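PDB 4QLX: nitroreductase family protein from Lactobacillus plantarum, which probably uses bound FMN and NADH to reduce the enone of 10-oxo-11-octadecenoate to 10-oxooctadecanoate in the pathway that saturates polyunsaturated fatty acids. Local coordinates for residues Lys118-Leu121 / Asp122-Leu125; Trp107-Val110 / Tyr111-Asn115. One frame throughout, in Å; residues are numbered along the deposited sequence.

Contact 1: Lys118-Leu121 / Asp122-Leu125; sequences KERL and DQIL. With KTC (10-oxooctadecanoic acid), chain D.
Arg120 NH1 donates to Gln123 OE1 over 2.7 Å, the shortest polar bond of this stretch, with a bent N-H...O angle of 142°. The amide oxygen sits at the guanidinium edge, 18° out of its plane, and the two flat groups stand almost perpendicular. The bend at chi2 (48°) brings the end of the arginine round toward Gln123, three positions on. From another edge of the guanidinium, on the NH2 side, NE reaches the carboxylate oxygen O of the bound 10-oxooctadecanoic acid in a weak bond of 3.4 Å, and C17 of that carboxylate lies in the guanidinium plane. Cutting this side chain back to an alanine is likely to cost the fatty-acid carboxylate its weak bond and nearby positive charge, and to leave the Gln123 amide free to turn. Gln123 probably helps to position Arg120, as a second-shell residue of the pocket. All of this sits on the first two turns of helix 118-133, whose alpha-helical i to i+4 bonds run from Asp122 N to Lys118 O through Leu125 N to Leu121 O; Thr117 OG1 is hydrogen-bonded to Arg120 N. One turn on from Arg120, Ile124 lines the same pocket: its CD1 packs on the acyl chain, 3.7 Å from C14, while Phe79 of the second subunit packs on both residues. The inward face is apolar, Leu121 CG meeting Leu125 CD1 at 3.7 Å, and helix 103-112 lies against it. Lys118 lays its methylene chain across the Asp122 carboxylate, CE 3.7 Å from OD1. Its NZ stays 4.3 Å from that oxygen, too far for a salt bridge though the opposite charges probably still attract, and Lys118 also makes a cation-pi contact with Tyr111.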
# COMPACT_ATOMS: atom_id res chain seq x y z
N LYS A 118 1.55 27.23 16.31
CA LYS A 118 0.43 27.96 15.72
C LYS A 118 0.73 28.28 14.27
O LYS A 118 -0.13 28.16 13.40
CB LYS A 118 0.17 29.26 16.49
CG LYS A 118 -1.00 30.07 15.95
CD LYS A 118 -2.29 29.27 16.07
CE LYS A 118 -3.49 30.10 15.66
NZ LYS A 118 -4.75 29.38 15.99
N GLU A 119 1.97 28.67 14.01
CA GLU A 119 2.37 29.04 12.67
C GLU A 119 2.29 27.83 11.73
O GLU A 119 1.81 27.93 10.60
CB GLU A 119 3.78 29.62 12.68
CG GLU A 119 4.33 29.87 11.30
CD GLU A 119 5.82 29.60 11.23
OE1 GLU A 119 6.20 28.41 11.21
OE2 GLU A 119 6.59 30.59 11.20
N ARG A 120 2.74 26.68 12.23
CA ARG A 120 2.69 25.44 11.46
C ARG A 120 1.24 25.07 11.14
O ARG A 120 0.90 24.78 9.99
CB ARG A 120 3.39 24.32 12.24
CG ARG A 120 3.65 23.06 11.43
CD ARG A 120 4.27 23.40 10.07
NE ARG A 120 4.79 22.22 9.39
CZ ARG A 120 5.00 22.16 8.08
NH1 ARG A 120 4.72 23.21 7.32
NH2 ARG A 120 5.49 21.05 7.54
N LEU A 121 0.38 25.09 12.16
CA LEU A 121 -1.04 24.85 12.00
C LEU A 121 -1.66 25.73 10.91
O LEU A 121 -2.47 25.27 10.10
CB LEU A 121 -1.77 25.07 13.32
CG LEU A 121 -3.29 24.98 13.23
CD1 LEU A 121 -3.74 23.52 13.09
CD2 LEU A 121 -3.98 25.65 14.42
N ASP A 122 -1.28 27.00 10.90
CA ASP A 122 -1.82 27.93 9.93
C ASP A 122 -1.36 27.57 8.51
O ASP A 122 -2.12 27.73 7.56
CB ASP A 122 -1.40 29.37 10.27
CG ASP A 122 -2.05 29.88 11.56
OD1 ASP A 122 -3.02 29.25 12.05
OD2 ASP A 122 -1.59 30.93 12.09
N GLN A 123 -0.13 27.07 8.38
CA GLN A 123 0.36 26.61 7.08
C GLN A 123 -0.48 25.42 6.60
O GLN A 123 -0.93 25.38 5.44
CB GLN A 123 1.85 26.25 7.15
CG GLN A 123 2.76 27.45 7.53
CD GLN A 123 4.22 27.06 7.78
OE1 GLN A 123 4.58 25.87 7.75
NE2 GLN A 123 5.08 28.06 8.03
N ILE A 124 -0.72 24.47 7.50
CA ILE A 124 -1.45 23.25 7.15
C ILE A 124 -2.90 23.53 6.77
O ILE A 124 -3.39 23.05 5.74
CB ILE A 124 -1.42 22.23 8.32
CG1 ILE A 124 0.03 21.90 8.70
CG2 ILE A 124 -2.18 20.94 7.95
CD1 ILE A 124 0.15 21.09 9.97
N LEU A 125 -3.59 24.34 7.58
CA LEU A 125 -4.97 24.71 7.30
C LEU A 125 -5.07 25.59 6.05
O LEU A 125 -5.94 25.38 5.21
CB LEU A 125 -5.61 25.43 8.49
CG LEU A 125 -5.78 24.65 9.80
CD1 LEU A 125 -6.16 25.58 10.94
CD2 LEU A 125 -6.82 23.56 9.63
O1 KTC D . 6.24 18.15 10.74
C17 KTC D . 5.47 18.98 11.21
O KTC D . 5.95 20.07 11.81
C16 KTC D . 3.98 18.77 11.09
C15 KTC D . 3.73 17.97 9.83
C14 KTC D . 2.69 18.66 8.97
C13 KTC D . 1.44 17.79 8.93
C12 KTC D . 1.24 17.25 7.53
C11 KTC D . 0.45 18.22 6.69
C10 KTC D . -0.44 17.43 5.75
C9 KTC D . 0.19 17.35 4.37
C8 KTC D . -0.61 16.38 3.56
O2 KTC D . -0.81 15.25 4.00
C7 KTC D . -1.15 16.82 2.22
C6 KTC D . -1.79 15.64 1.52
C5 KTC D . -1.91 15.88 0.02
C4 KTC D . -3.29 16.41 -0.32
C3 KTC D . -3.42 16.69 -1.82
C2 KTC D . -4.60 17.61 -2.08
C1 KTC D . -5.81 17.19 -1.25
C KTC D . -7.05 17.99 -1.56

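Contact 2: Trp107-Val110 / Tyr111-Asn115; sequences WNKV and YEDGN
Val110 O takes Asn115 N at 3.1 Å while Tyr111 O takes Gly114 N at 2.7 Å, the two bonds back into the last turn that make a Schellman motif at the C-terminal end of helix 103-112. Gly114 is the residue that breaks the helical path, with phi at 74°, a value that suits glycine. Before it, Glu112 N bonds Asn108 O at 2.8 Å, and Asp113 N bonds Lys109 O at 2.9 Å with a bent angle of 135°; a weak second bond from Asp113 N goes to Val110 O. That carbonyl is therefore held by one good bond and one weak one as the chain turns away. Across the turn, Val110 CG1, standing anti to the backbone N (chi1 -180°), makes a van der Waals contact with Asn115 CB at 3.8 Å, the two side chains crossing at about a right angle. Ile116 of the following loop packs on Val110 and on Tyr111. Tyr111 leaves the axis with its CB near Asn108 O, which lies at the ring edge. Trp107, a turn earlier, serves the pocket: its indole NE1 is hydrogen-bonded to Cys53 O, and the ring touches the bound 10-oxooctadecanoic acid, making Trp107 one of the residues that line the fatty-acid pocket. Glu112 CG rests 3.2 Å from Asn108 O before the chain bends and its carboxylate leads away.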
# COMPACT_ATOMS: atom_id res chain seq x y z
N TRP A 107 -6.66 18.92 12.94
CA TRP A 107 -5.34 19.52 12.99
C TRP A 107 -5.26 20.58 14.12
O TRP A 107 -4.18 20.86 14.63
CB TRP A 107 -4.96 20.08 11.61
CG TRP A 107 -4.54 18.93 10.74
CD1 TRP A 107 -5.26 18.32 9.75
CD2 TRP A 107 -3.32 18.19 10.87
NE1 TRP A 107 -4.55 17.25 9.23
CE2 TRP A 107 -3.36 17.15 9.90
CE3 TRP A 107 -2.19 18.30 11.69
CZ2 TRP A 107 -2.31 16.25 9.74
CZ3 TRP A 107 -1.16 17.40 11.54
CH2 TRP A 107 -1.23 16.39 10.56
N ASN A 108 -6.40 21.10 14.55
CA ASN A 108 -6.42 21.94 15.74
C ASN A 108 -6.06 21.15 17.00
O ASN A 108 -5.47 21.69 17.93
CB ASN A 108 -7.78 22.62 15.93
CG ASN A 108 -7.96 23.83 15.03
OD1 ASN A 108 -6.99 24.45 14.60
ND2 ASN A 108 -9.21 24.17 14.73
N LYS A 109 -6.43 19.87 17.02
CA LYS A 109 -6.18 19.03 18.19
C LYS A 109 -4.68 18.81 18.34
O LYS A 109 -4.15 18.81 19.45
CB LYS A 109 -6.92 17.68 18.08
CG LYS A 109 -6.04 16.52 17.63
CD LYS A 109 -6.83 15.28 17.25
CE LYS A 109 -6.01 14.43 16.27
NZ LYS A 109 -5.44 15.19 15.14
N VAL A 110 -3.99 18.64 17.21
CA VAL A 110 -2.55 18.47 17.23
C VAL A 110 -1.91 19.73 17.81
O VAL A 110 -0.99 19.63 18.63
CB VAL A 110 -1.97 18.18 15.81
CG1 VAL A 110 -0.45 18.01 15.86
CG2 VAL A 110 -2.63 16.93 15.24
N TYR A 111 -2.41 20.89 17.42
CA TYR A 111 -1.90 22.15 17.96
C TYR A 111 -2.21 22.27 19.46
O TYR A 111 -1.31 22.56 20.27
CB TYR A 111 -2.46 23.36 17.21
CG TYR A 111 -2.24 24.67 17.93
CD1 TYR A 111 -0.96 25.24 18.01
CD2 TYR A 111 -3.28 25.34 18.56
CE1 TYR A 111 -0.74 26.43 18.69
CE2 TYR A 111 -3.07 26.53 19.24
CZ TYR A 111 -1.80 27.07 19.30
OH TYR A 111 -1.59 28.26 19.97
N GLU A 112 -3.46 22.01 19.85
CA GLU A 112 -3.85 22.08 21.26
C GLU A 112 -3.08 21.09 22.13
O GLU A 112 -2.93 21.30 23.33
CB GLU A 112 -5.36 21.84 21.41
CG GLU A 112 -6.24 22.93 20.77
CD GLU A 112 -6.25 24.24 21.55
OE1 GLU A 112 -5.55 24.34 22.59
OE2 GLU A 112 -6.98 25.18 21.13
N ASP A 113 -2.57 20.03 21.52
CA ASP A 113 -1.75 19.06 22.23
C ASP A 113 -0.29 19.52 22.29
O ASP A 113 0.56 18.82 22.85
CB ASP A 113 -1.86 17.68 21.58
CG ASP A 113 -3.02 16.85 22.14
OD1 ASP A 113 -2.82 16.10 23.11
OD2 ASP A 113 -4.14 16.95 21.59
N GLY A 114 -0.00 20.68 21.71
CA GLY A 114 1.34 21.25 21.76
C GLY A 114 2.33 20.55 20.85
O GLY A 114 3.55 20.68 21.02
N ASN A 115 1.83 19.81 19.87
CA ASN A 115 2.72 19.04 19.01
C ASN A 115 3.15 19.78 17.75
O ASN A 115 4.14 19.40 17.11
CB ASN A 115 2.07 17.71 18.67
CG ASN A 115 1.97 16.80 19.88
OD1 ASN A 115 2.90 16.71 20.67
ND2 ASN A 115 0.82 16.15 20.04

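How the contacts relate
Following the chain from the N terminus, contact 2 comes first, closing the end of helix 103-112 with the turn at 113-115; after a short connection helix 118-133 begins, and contact 1 spans its first two turns. The two contacts run in series, neither nested nor crossing, and neither closes a long loop. They meet side by side, their centres about 10 Å apart: Leu121 of contact 1 packs into helix 103-112 against Trp107, Asn108 and Tyr111 of contact 2. The connection thus folds the two helices into a hairpin, which supplies Trp107 from one arm and Arg120 and Ile124 from the other to the fatty-acid pocket.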